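Local coordinates for cerato-platanin-like protein (Moniliophthora perniciosa, PDB 3SUM), which is of unknown function but belongs to the fungal cerato-platanins, secreted double-psi beta-barrel proteins, some of which bind chitin fragments or elicit plant defence, at residues A[56-61]-A[78-83]. Sequence-based numbering, arbitrary orientation.
Sequences AQTECG and VDRVEE
Arg80 reaches across to Thr58 end-on with two nitrogens, tying the loop between strands 50-52 and 63-68 to segment 78-83 in this double-psi beta-barrel of the cerato-platanin family. Arg80 NH2 donates to Thr58 O at 2.8 Å, with an N-H...O angle of 153°, and the acceptor lies 9° out of the guanidinium plane. Arg80 NH1 donates to Thr58 OG1 at 3.0 Å, again nearly in plane, and adds a weak bond to Thr58 O. Cys60 SG sits 3.3 Å from Arg80 NE, while Cys60 CA lies over one face of the guanidinium. The arginine chain, bent at chi2 (51°), brings its guanidinium to the loop. Were the arginine replaced by an alanine here, Thr58 O is likely to lose both of its guanidinium donors and Thr58 OG1 the bond from NH1, with a gap opened beside Cys60 SG. In the second shell, Ala53 O accepts from Arg80 NH1 and Pro54 O is hydrogen-bonded to Thr58 OG1, so the residues following strand 50-52 help fix both partners. Cys60 is itself tethered by its disulfide to Cys23, and Asp79 OD2 makes a salt bridge with Lys10. At the root of the arginine, Arg80 N bonds weakly to Asp79 OD1 at 2.8 Å.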
loop_
_atom_site.group_PDB
_atom_site.type_symbol
_atom_site.label_atom_id
_atom_site.label_comp_id
_atom_site.label_asym_id
_atom_site.label_seq_id
_atom_site.Cartn_x
_atom_site.Cartn_y
_atom_site.Cartn_z
ATOM N N ALA A 56 2.449 11.221 -9.416
ATOM C CA ALA A 56 1.490 11.938 -10.279
ATOM C C ALA A 56 0.232 11.178 -10.251
ATOM O O ALA A 56 -0.777 11.748 -9.926
ATOM C CB ALA A 56 1.982 12.200 -11.752
ATOM N N GLN A 57 0.288 9.887 -10.513
ATOM C CA GLN A 57 -0.949 9.085 -10.378
ATOM C C GLN A 57 -1.361 8.853 -8.936
ATOM O O GLN A 57 -2.562 8.649 -8.672
ATOM C CB GLN A 57 -0.807 7.703 -10.986
ATOM C CG GLN A 57 -0.624 7.583 -12.390
ATOM C CD GLN A 57 -0.881 6.127 -12.814
ATOM O OE1 GLN A 57 0.068 5.393 -12.951
ATOM N NE2 GLN A 57 -2.143 5.753 -13.076
ATOM N N THR A 58 -0.389 8.862 -8.030
ATOM C CA THR A 58 -0.658 8.624 -6.582
ATOM C C THR A 58 0.223 9.580 -5.785
ATOM O O THR A 58 1.369 9.868 -6.191
ATOM C CB THR A 58 -0.286 7.181 -6.133
ATOM O OG1 THR A 58 1.147 7.010 -6.233
ATOM C CG2 THR A 58 -0.960 6.174 -7.103
ATOM N N GLU A 59 -0.304 10.033 -4.639
ATOM C CA GLU A 59 0.425 10.912 -3.762
ATOM C C GLU A 59 1.026 10.087 -2.663
ATOM O O GLU A 59 0.495 8.999 -2.313
ATOM C CB GLU A 59 -0.488 11.982 -3.161
ATOM C CG GLU A 59 -0.979 12.987 -4.217
ATOM C CD GLU A 59 0.216 13.723 -4.941
ATOM O OE1 GLU A 59 1.085 14.306 -4.230
ATOM O OE2 GLU A 59 0.308 13.658 -6.213
ATOM N N CYS A 60 2.197 10.538 -2.213
ATOM C CA CYS A 60 2.882 9.887 -1.119
ATOM C C CYS A 60 1.941 9.837 0.061
ATOM O O CYS A 60 1.356 10.830 0.427
ATOM C CB CYS A 60 4.151 10.632 -0.739
ATOM S SG CYS A 60 5.470 10.065 -1.869
ATOM N N GLY A 61 1.823 8.675 0.668
ATOM C CA GLY A 61 0.951 8.564 1.838
ATOM C C GLY A 61 -0.508 8.410 1.506
ATOM O O GLY A 61 -1.310 8.197 2.434
ATOM N N VAL A 78 3.769 4.246 -0.136
ATOM C CA VAL A 78 4.898 4.544 0.704
ATOM C C VAL A 78 6.182 4.676 -0.113
ATOM O O VAL A 78 7.237 5.012 0.428
ATOM C CB VAL A 78 5.129 3.457 1.775
ATOM C CG1 VAL A 78 3.840 3.288 2.730
ATOM C CG2 VAL A 78 5.607 2.085 1.138
ATOM N N ASP A 79 6.085 4.449 -1.422
ATOM C CA ASP A 79 7.322 4.522 -2.233
ATOM C C ASP A 79 6.898 4.720 -3.688
ATOM O O ASP A 79 5.687 4.786 -3.980
ATOM C CB ASP A 79 8.036 3.171 -2.021
ATOM C CG ASP A 79 9.489 3.162 -2.510
ATOM O OD1 ASP A 79 10.039 4.221 -2.904
ATOM O OD2 ASP A 79 10.025 2.048 -2.500
ATOM N N ARG A 80 7.833 4.777 -4.616
ATOM C CA ARG A 80 7.482 5.091 -5.990
ATOM C C ARG A 80 7.976 3.951 -6.848
ATOM O O ARG A 80 8.993 3.353 -6.523
ATOM C CB ARG A 80 8.181 6.412 -6.510
ATOM C CG ARG A 80 7.231 7.678 -6.546
ATOM C CD ARG A 80 6.544 7.779 -5.136
ATOM N NE ARG A 80 5.798 9.035 -5.014
ATOM C CZ ARG A 80 4.511 9.124 -5.267
ATOM N NH1 ARG A 80 3.864 8.053 -5.659
ATOM N NH2 ARG A 80 3.891 10.279 -5.120
ATOM N N VAL A 81 7.241 3.608 -7.899
ATOM C CA VAL A 81 7.818 2.846 -9.009
ATOM C C VAL A 81 7.572 3.794 -10.171
ATOM O O VAL A 81 6.686 4.644 -10.090
ATOM C CB VAL A 81 7.099 1.533 -9.245
ATOM C CG1 VAL A 81 7.523 0.557 -8.175
ATOM C CG2 VAL A 81 5.565 1.715 -9.230
ATOM N N GLU A 82 8.307 3.725 -11.243
ATOM C CA GLU A 82 7.945 4.722 -12.279
ATOM C C GLU A 82 7.333 4.118 -13.528
ATOM O O GLU A 82 7.652 4.522 -14.658
ATOM C CB GLU A 82 9.142 5.586 -12.616
ATOM C CG GLU A 82 9.741 6.395 -11.439
ATOM C CD GLU A 82 10.490 5.492 -10.470
ATOM O OE1 GLU A 82 11.005 4.425 -10.915
ATOM O OE2 GLU A 82 10.580 5.861 -9.287
ATOM N N GLU A 83 6.470 3.132 -13.319
ATOM C CA GLU A 83 5.781 2.464 -14.369
ATOM C C GLU A 83 4.335 2.838 -14.198
ATOM O O GLU A 83 3.768 2.672 -13.110
ATOM C CB GLU A 83 5.992 0.971 -14.218
ATOM C CG GLU A 83 6.820 0.328 -15.377
ATOM C CD GLU A 83 8.307 0.686 -15.478
ATOM O OE1 GLU A 83 9.122 0.401 -14.570
ATOM O OE2 GLU A 83 8.696 1.220 -16.529
#